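Local coordinates for glycosylation Associate Protein 1 (Streptococcus agalactiae serotype V, PDB 6OYC), which probably takes part, as a component of the accessory Sec system, in the glycosylation and export of bacterial surface proteins, at residues V51-M56 with N239-G244; V232-V237 with L266-S271. All coordinates share one frame; numbering follows the deposited sequence.

Contact 1 of 2, residues V51-M56 with N239-G244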
ATOM      1  N   VAL A  51       3.272 -13.739  -9.043  1.00 29.71           N
ATOM      2  CA  VAL A  51       4.325 -14.630  -8.559  1.00 33.52           C
ATOM      3  C   VAL A  51       4.923 -13.954  -7.331  1.00 32.77           C
ATOM      4  O   VAL A  51       5.718 -13.010  -7.458  1.00 31.00           O
ATOM      5  CB  VAL A  51       5.402 -14.909  -9.621  1.00 35.72           C
ATOM      6  CG1 VAL A  51       6.474 -15.822  -9.065  1.00 30.82           C
ATOM      7  CG2 VAL A  51       4.790 -15.497 -10.918  1.00 34.00           C
ATOM      8  N   VAL A  52       4.569 -14.450  -6.147  1.00 30.23           N
ATOM      9  CA  VAL A  52       4.855 -13.777  -4.880  1.00 32.33           C
ATOM     10  C   VAL A  52       6.026 -14.482  -4.219  1.00 29.45           C
ATOM     11  O   VAL A  52       5.941 -15.673  -3.900  1.00 31.13           O
ATOM     12  CB  VAL A  52       3.625 -13.773  -3.956  1.00 29.78           C
ATOM     13  CG1 VAL A  52       3.968 -13.146  -2.597  1.00 27.45           C
ATOM     14  CG2 VAL A  52       2.483 -13.020  -4.625  1.00 29.73           C
ATOM     15  N   LEU A  53       7.107 -13.744  -3.981  1.00 30.21           N
ATOM     16  CA  LEU A  53       8.336 -14.381  -3.523  1.00 28.85           C
ATOM     17  C   LEU A  53       8.489 -14.379  -2.013  1.00 30.03           C
ATOM     18  O   LEU A  53       9.165 -15.259  -1.479  1.00 28.19           O
ATOM     19  CB  LEU A  53       9.553 -13.705  -4.151  1.00 25.31           C
ATOM     20  CG  LEU A  53       9.691 -13.799  -5.668  1.00 31.14           C
ATOM     21  CD1 LEU A  53      11.027 -13.182  -6.119  1.00 32.46           C
ATOM     22  CD2 LEU A  53       9.588 -15.225  -6.153  1.00 26.92           C
ATOM     23  N   ASN A  54       7.891 -13.420  -1.307  1.00 28.69           N
ATOM     24  CA  ASN A  54       8.066 -13.317   0.134  1.00 28.33           C
ATOM     25  C   ASN A  54       6.908 -13.975   0.867  1.00 28.29           C
ATOM     26  O   ASN A  54       5.875 -14.310   0.288  1.00 29.16           O
ATOM     27  CB  ASN A  54       8.198 -11.854   0.571  1.00 30.66           C
ATOM     28  CG  ASN A  54       6.978 -11.021   0.208  1.00 28.82           C
ATOM     29  OD1 ASN A  54       6.527 -11.021  -0.935  1.00 29.51           O
ATOM     30  ND2 ASN A  54       6.441 -10.312   1.185  1.00 32.19           N
ATOM     31  N   TYR A  55       7.107 -14.158   2.168  1.00 27.69           N
ATOM     32  CA  TYR A  55       6.112 -14.769   3.047  1.00 28.04           C
ATOM     33  C   TYR A  55       4.897 -13.840   3.197  1.00 30.00           C
ATOM     34  O   TYR A  55       5.032 -12.695   3.648  1.00 27.40           O
ATOM     35  CB  TYR A  55       6.783 -15.041   4.394  1.00 26.74           C
ATOM     36  CG  TYR A  55       5.948 -15.692   5.474  1.00 29.19           C
ATOM     37  CD1 TYR A  55       5.281 -16.897   5.248  1.00 28.88           C
ATOM     38  CD2 TYR A  55       5.840 -15.109   6.730  1.00 28.06           C
ATOM     39  CE1 TYR A  55       4.538 -17.495   6.242  1.00 26.33           C
ATOM     40  CE2 TYR A  55       5.116 -15.703   7.734  1.00 26.73           C
ATOM     41  CZ  TYR A  55       4.460 -16.888   7.482  1.00 28.52           C
ATOM     42  OH  TYR A  55       3.728 -17.479   8.474  1.00 30.04           O
ATOM     43  N   MET A  56       3.709 -14.308   2.817  1.00 27.40           N
ATOM     44  CA  MET A  56       2.511 -13.457   2.819  1.00 32.09           C
ATOM     45  C   MET A  56       1.297 -14.200   3.378  1.00 29.15           C
ATOM     46  O   MET A  56       0.352 -14.528   2.649  1.00 29.42           O
ATOM     47  CB  MET A  56       2.236 -12.941   1.402  1.00 32.10           C
ATOM     48  CG  MET A  56       3.225 -11.879   0.939  1.00 32.87           C
ATOM     49  SD  MET A  56       2.848 -10.340   1.792  1.00 38.92           S
ATOM     50  CE  MET A  56       1.702  -9.599   0.616  1.00 31.06           C
ATOM     51  N   ASN A 239      16.268  -8.422  -8.511  1.00 33.12           N
ATOM     52  CA  ASN A 239      16.600  -8.269  -9.922  1.00 33.79           C
ATOM     53  C   ASN A 239      17.637  -9.289 -10.374  1.00 38.07           C
ATOM     54  O   ASN A 239      17.554  -9.809 -11.490  1.00 40.61           O
ATOM     55  CB  ASN A 239      17.124  -6.863 -10.185  1.00 32.40           C
ATOM     56  CG  ASN A 239      16.030  -5.842 -10.264  1.00 35.58           C
ATOM     57  OD1 ASN A 239      14.843  -6.177 -10.323  1.00 34.76           O
ATOM     58  ND2 ASN A 239      16.419  -4.568 -10.256  1.00 34.68           N
ATOM     59  N   ALA A 240      18.616  -9.596  -9.516  1.00 33.03           N
ATOM     60  CA  ALA A 240      19.760 -10.379  -9.963  1.00 37.98           C
ATOM     61  C   ALA A 240      19.358 -11.807 -10.313  1.00 42.20           C
ATOM     62  O   ALA A 240      19.805 -12.347 -11.335  1.00 48.59           O
ATOM     63  CB  ALA A 240      20.869 -10.369  -8.908  1.00 29.81           C
ATOM     64  N   PHE A 241      18.500 -12.435  -9.515  1.00 38.32           N
ATOM     65  CA  PHE A 241      18.113 -13.793  -9.881  1.00 43.32           C
ATOM     66  C   PHE A 241      16.845 -13.862 -10.726  1.00 42.75           C
ATOM     67  O   PHE A 241      16.535 -14.932 -11.247  1.00 45.66           O
ATOM     68  CB  PHE A 241      17.979 -14.698  -8.637  1.00 36.34           C
ATOM     69  CG  PHE A 241      16.923 -14.264  -7.648  1.00 34.73           C
ATOM     70  CD1 PHE A 241      15.606 -14.674  -7.787  1.00 35.22           C
ATOM     71  CD2 PHE A 241      17.264 -13.496  -6.556  1.00 32.00           C
ATOM     72  CE1 PHE A 241      14.642 -14.312  -6.865  1.00 32.97           C
ATOM     73  CE2 PHE A 241      16.304 -13.120  -5.628  1.00 37.44           C
ATOM     74  CZ  PHE A 241      14.987 -13.532  -5.784  1.00 34.44           C
ATOM     75  N   ILE A 242      16.119 -12.769 -10.910  1.00 40.84           N
ATOM     76  CA  ILE A 242      14.970 -12.766 -11.814  1.00 41.17           C
ATOM     77  C   ILE A 242      15.362 -12.290 -13.201  1.00 44.95           C
ATOM     78  O   ILE A 242      15.014 -12.912 -14.203  1.00 46.24           O
ATOM     79  CB  ILE A 242      13.819 -11.906 -11.245  1.00 44.00           C
ATOM     80  CG1 ILE A 242      13.230 -12.529  -9.984  1.00 39.36           C
ATOM     81  CG2 ILE A 242      12.710 -11.754 -12.282  1.00 39.03           C
ATOM     82  CD1 ILE A 242      12.181 -11.625  -9.371  1.00 40.73           C
ATOM     83  N   VAL A 243      16.077 -11.172 -13.275  1.00 45.96           N
ATOM     84  CA  VAL A 243      16.438 -10.585 -14.558  1.00 49.64           C
ATOM     85  C   VAL A 243      17.724 -11.200 -15.097  1.00 58.70           C
ATOM     86  O   VAL A 243      17.848 -11.437 -16.299  1.00 60.51           O
ATOM     87  CB  VAL A 243      16.543  -9.052 -14.422  1.00 45.31           C
ATOM     88  CG1 VAL A 243      16.875  -8.415 -15.749  1.00 45.50           C
ATOM     89  CG2 VAL A 243      15.241  -8.480 -13.893  1.00 43.82           C
ATOM     90  N   GLY A 244      18.694 -11.493 -14.227  1.00 57.33           N
ATOM     91  CA  GLY A 244      19.919 -12.123 -14.696  1.00 65.34           C
ATOM     92  C   GLY A 244      19.670 -13.468 -15.356  1.00 68.52           C
ATOM     93  O   GLY A 244      20.367 -13.847 -16.300  1.00 73.48           O
TER
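Asn239 O accepts from Val243 N at 2.7 Å, and only weakly from Ile242 N and Gly244 N, in the short helical turn that holds Phe241 and Ile242 against Leu53, beyond the end of strand 48-52. One methyl, Leu53 CD1, does all the touching from its side and reaches both partners. It meets Ile242 CD1 tip to tip at 3.8 Å, the two branches extending toward each other. It also sits at the edge of the Phe241 ring, close to the ring plane, 3.9 Å from CE1 and 4.0 Å from CZ. The phenyl is brought there with CG lodged between its own backbone N and carbonyl carbon (chi1 62°). Leu53 CG lies opposite its carbonyl carbon, and the chain continues extended to CD1 (chi2 -175°). Helix 208-223 covers the same cluster: Glu209 and Arg213 touch Phe241, Tyr216 touches Ile242, and Ile5 of strand 2-5 adds to the apolar surroundings of Ile242. The nearest CA atoms of the segments, those of Leu53 and Ile242, are 10.7 Å apart. With no hydrogen bond between the segments, their attachment probably rests on dispersion and on exclusion of water from three buried side chains.

Contact 2 of 2, residues V232-V237 with L266-S271. With SO4 (sulfate ion), chain J.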
ATOM      1  N   VAL A 232       8.384  -7.442 -14.152  1.00 33.35           N
ATOM      2  CA  VAL A 232       9.122  -7.429 -12.899  1.00 31.31           C
ATOM      3  C   VAL A 232       9.027  -6.044 -12.275  1.00 33.67           C
ATOM      4  O   VAL A 232       9.401  -5.036 -12.893  1.00 32.43           O
ATOM      5  CB  VAL A 232      10.596  -7.821 -13.093  1.00 36.73           C
ATOM      6  CG1 VAL A 232      11.343  -7.753 -11.739  1.00 33.12           C
ATOM      7  CG2 VAL A 232      10.700  -9.212 -13.711  1.00 34.65           C
ATOM      8  N   SER A 233       8.536  -6.007 -11.047  1.00 30.83           N
ATOM      9  CA  SER A 233       8.708  -4.847 -10.185  1.00 32.91           C
ATOM     10  C   SER A 233      10.198  -4.617  -9.924  1.00 33.37           C
ATOM     11  O   SER A 233      10.860  -5.466  -9.318  1.00 34.27           O
ATOM     12  CB  SER A 233       7.960  -5.112  -8.878  1.00 29.94           C
ATOM     13  OG  SER A 233       7.529  -3.919  -8.284  1.00 38.38           O
ATOM     14  N   PHE A 234      10.742  -3.493 -10.394  1.00 33.02           N
ATOM     15  CA  PHE A 234      12.186  -3.275 -10.265  1.00 33.37           C
ATOM     16  C   PHE A 234      12.594  -3.210  -8.795  1.00 31.79           C
ATOM     17  O   PHE A 234      12.132  -2.339  -8.055  1.00 36.00           O
ATOM     18  CB  PHE A 234      12.615  -1.985 -10.980  1.00 32.82           C
ATOM     19  CG  PHE A 234      14.118  -1.792 -11.035  1.00 33.69           C
ATOM     20  CD1 PHE A 234      14.831  -1.407  -9.906  1.00 31.67           C
ATOM     21  CD2 PHE A 234      14.813  -1.989 -12.217  1.00 31.52           C
ATOM     22  CE1 PHE A 234      16.205  -1.225  -9.959  1.00 34.20           C
ATOM     23  CE2 PHE A 234      16.182  -1.809 -12.276  1.00 33.22           C
ATOM     24  CZ  PHE A 234      16.882  -1.421 -11.146  1.00 32.56           C
ATOM     25  N   ASN A 235      13.495  -4.097  -8.383  1.00 29.08           N
ATOM     26  CA  ASN A 235      13.965  -4.105  -7.008  1.00 31.05           C
ATOM     27  C   ASN A 235      15.322  -4.793  -6.938  1.00 33.59           C
ATOM     28  O   ASN A 235      15.475  -5.923  -7.421  1.00 36.18           O
ATOM     29  CB  ASN A 235      12.951  -4.823  -6.105  1.00 32.35           C
ATOM     30  CG  ASN A 235      13.063  -4.394  -4.670  1.00 31.96           C
ATOM     31  OD1 ASN A 235      14.159  -4.282  -4.134  1.00 31.67           O
ATOM     32  ND2 ASN A 235      11.925  -4.124  -4.042  1.00 34.29           N
ATOM     33  N   GLN A 236      16.300  -4.134  -6.317  1.00 33.31           N
ATOM     34  CA  GLN A 236      17.604  -4.778  -6.176  1.00 36.57           C
ATOM     35  C   GLN A 236      17.556  -6.040  -5.320  1.00 33.65           C
ATOM     36  O   GLN A 236      18.444  -6.883  -5.445  1.00 32.12           O
ATOM     37  CB  GLN A 236      18.631  -3.808  -5.590  1.00 41.33           C
ATOM     38  CG  GLN A 236      18.298  -3.301  -4.205  1.00 44.80           C
ATOM     39  CD  GLN A 236      19.282  -2.235  -3.710  1.00 54.91           C
ATOM     40  OE1 GLN A 236      18.902  -1.078  -3.492  1.00 53.47           O
ATOM     41  NE2 GLN A 236      20.549  -2.619  -3.540  1.00 55.58           N
ATOM     42  N   VAL A 237      16.553  -6.211  -4.457  1.00 34.44           N
ATOM     43  CA  VAL A 237      16.529  -7.441  -3.659  1.00 31.55           C
ATOM     44  C   VAL A 237      16.256  -8.671  -4.522  1.00 28.85           C
ATOM     45  O   VAL A 237      16.556  -9.789  -4.092  1.00 32.02           O
ATOM     46  CB  VAL A 237      15.505  -7.350  -2.505  1.00 32.02           C
ATOM     47  CG1 VAL A 237      15.773  -6.114  -1.634  1.00 24.73           C
ATOM     48  CG2 VAL A 237      14.071  -7.316  -3.052  1.00 28.56           C
ATOM     49  N   LEU A 266      19.313   3.688 -13.004  1.00 43.44           N
ATOM     50  CA  LEU A 266      20.194   4.074 -14.101  1.00 43.81           C
ATOM     51  C   LEU A 266      21.572   3.460 -13.998  1.00 44.95           C
ATOM     52  O   LEU A 266      22.322   3.508 -14.976  1.00 50.16           O
ATOM     53  CB  LEU A 266      20.346   5.586 -14.153  1.00 44.52           C
ATOM     54  CG  LEU A 266      19.027   6.291 -14.379  1.00 46.98           C
ATOM     55  CD1 LEU A 266      19.101   7.722 -13.855  1.00 46.13           C
ATOM     56  CD2 LEU A 266      18.745   6.237 -15.865  1.00 49.65           C
ATOM     57  N   GLU A 267      21.924   2.894 -12.851  1.00 38.44           N
ATOM     58  CA  GLU A 267      23.218   2.264 -12.682  1.00 44.22           C
ATOM     59  C   GLU A 267      23.200   0.784 -13.043  1.00 47.75           C
ATOM     60  O   GLU A 267      24.256   0.224 -13.373  1.00 43.54           O
ATOM     61  CB  GLU A 267      23.689   2.474 -11.234  1.00 46.26           C
ATOM     62  CG  GLU A 267      24.596   1.422 -10.660  1.00 53.02           C
ATOM     63  CD  GLU A 267      24.954   1.684  -9.199  1.00 58.54           C
ATOM     64  OE1 GLU A 267      24.043   1.583  -8.339  1.00 54.25           O
ATOM     65  OE2 GLU A 267      26.149   1.971  -8.918  1.00 53.25           O
ATOM     66  N   ASP A 268      22.028   0.147 -13.022  1.00 42.28           N
ATOM     67  CA  ASP A 268      21.923  -1.299 -13.209  1.00 42.57           C
ATOM     68  C   ASP A 268      21.795  -1.624 -14.700  1.00 37.81           C
ATOM     69  O   ASP A 268      20.770  -2.110 -15.181  1.00 37.27           O
ATOM     70  CB  ASP A 268      20.743  -1.843 -12.414  1.00 39.06           C
ATOM     71  CG  ASP A 268      20.684  -3.362 -12.422  1.00 42.07           C
ATOM     72  OD1 ASP A 268      21.470  -3.996 -13.162  1.00 44.59           O
ATOM     73  OD2 ASP A 268      19.835  -3.927 -11.695  1.00 42.80           O
ATOM     74  N   TYR A 269      22.879  -1.331 -15.430  1.00 42.39           N
ATOM     75  CA  TYR A 269      22.952  -1.619 -16.867  1.00 41.26           C
ATOM     76  C   TYR A 269      22.537  -3.048 -17.187  1.00 38.66           C
ATOM     77  O   TYR A 269      21.868  -3.299 -18.196  1.00 39.17           O
ATOM     78  CB  TYR A 269      24.374  -1.418 -17.381  1.00 41.77           C
ATOM     79  CG  TYR A 269      24.831  -0.000 -17.660  1.00 45.93           C
ATOM     80  CD1 TYR A 269      24.638   0.584 -18.910  1.00 45.86           C
ATOM     81  CD2 TYR A 269      25.523   0.730 -16.693  1.00 48.68           C
ATOM     82  CE1 TYR A 269      25.090   1.871 -19.181  1.00 45.18           C
ATOM     83  CE2 TYR A 269      25.971   2.023 -16.950  1.00 51.71           C
ATOM     84  CZ  TYR A 269      25.756   2.587 -18.202  1.00 51.85           C
ATOM     85  OH  TYR A 269      26.209   3.869 -18.476  1.00 60.43           O
ATOM     86  N   SER A 270      22.939  -4.002 -16.340  1.00 38.93           N
ATOM     87  CA  SER A 270      22.696  -5.409 -16.640  1.00 43.16           C
ATOM     88  C   SER A 270      21.206  -5.713 -16.676  1.00 41.27           C
ATOM     89  O   SER A 270      20.732  -6.413 -17.582  1.00 36.83           O
ATOM     90  CB  SER A 270      23.413  -6.297 -15.621  1.00 41.76           C
ATOM     91  OG  SER A 270      24.812  -6.311 -15.860  1.00 47.96           O
ATOM     92  N   SER A 271      20.448  -5.176 -15.711  1.00 39.32           N
ATOM     93  CA  SER A 271      19.000  -5.368 -15.718  1.00 37.37           C
ATOM     94  C   SER A 271      18.355  -4.648 -16.896  1.00 35.67           C
ATOM     95  O   SER A 271      17.494  -5.211 -17.583  1.00 36.05           O
ATOM     96  CB  SER A 271      18.389  -4.877 -14.410  1.00 37.85           C
ATOM     97  OG  SER A 271      18.786  -5.663 -13.299  1.00 39.30           O
TER
HETATM   98  S   SO4 J 607      16.140  -0.101  -5.823  1.00 49.78           S
HETATM   99  O1  SO4 J 607      15.630  -1.386  -6.311  1.00 38.34           O
HETATM  100  O2  SO4 J 607      17.596  -0.034  -5.975  1.00 45.38           O
HETATM  101  O3  SO4 J 607      15.527   0.995  -6.601  1.00 44.78           O
HETATM  102  O4  SO4 J 607      15.760   0.071  -4.406  1.00 55.63           O
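Strand 229-233 runs out into a loop at Phe234, whose CA comes 9.0 Å from the CA of Ser271, across from the break where helix 262-267 gives way to helix 269-273. The Phe234 side chain bridges the gap, with CG anti to its backbone N (chi1 -173°). Its CZ lies 3.9 Å from Asp268 OD2, ring and carboxylate planes being steeply inclined at 72°, while CE2 approaches Ser271 CB obliquely. Asp268 is the N-cap of helix 269-273 and the centre of an inverse gamma turn. Both its oxygens are engaged by the same residue: Ser271 N donates to OD1 at 3.0 Å, and Ser271 OG donates to OD2 at 2.6 Å. Each oxygen is met from above the carboxylate plane, and the pair of bonds fixes the carboxylate's rotation beside the ring. On the other segment, Asn235 OD1 accepts from Val237 N at 3.1 Å, nearly straight at 172°, forming an Asx turn. Within that turn Gln236 N donates to sulfate O1 at 2.8 Å, and the same oxygen lies at the edge of the Phe234 ring, 3.7 Å from CD1, where the ring hydrogens would favour an anion. Asn260 ND2, Asn261 N and Asn264 ND2 also bond the sulfate, which probably came from the crystallisation liquor. Arg259 NE and Asn260 ND2 bind Phe234 O, tying this loop to the one after strand 250-255. An anion held by backbone N-H groups and asparagine amides, in loops between a parallel strand and the next helix, is a familiar feature of Rossmann-like domains, consistent with the GT-B relationship of this family.

In the fold
The segments come along the chain in the order 51-56, 232-237, 239-244, 266-271, so the two contacts interleave, their centres about 12 Å apart. Both lie at the C-terminal ends of strands in the seven-stranded parallel sheet, where strands 48-52 and 229-233 flank strand 2-5. Strand 229-233 enters contact 2 and leads directly to helix 239-242 of contact 1, which packs back on it and on the neighbouring segment: Asn239 ND2 lies 3.3 Å from Phe234 CZ, and Val243 CG1 is 3.7 Å from Ser271 CA. Helix 239-242 thus links the apolar cluster of contact 1 to the sulfate-binding loop of contact 2 within one Rossmann-like domain.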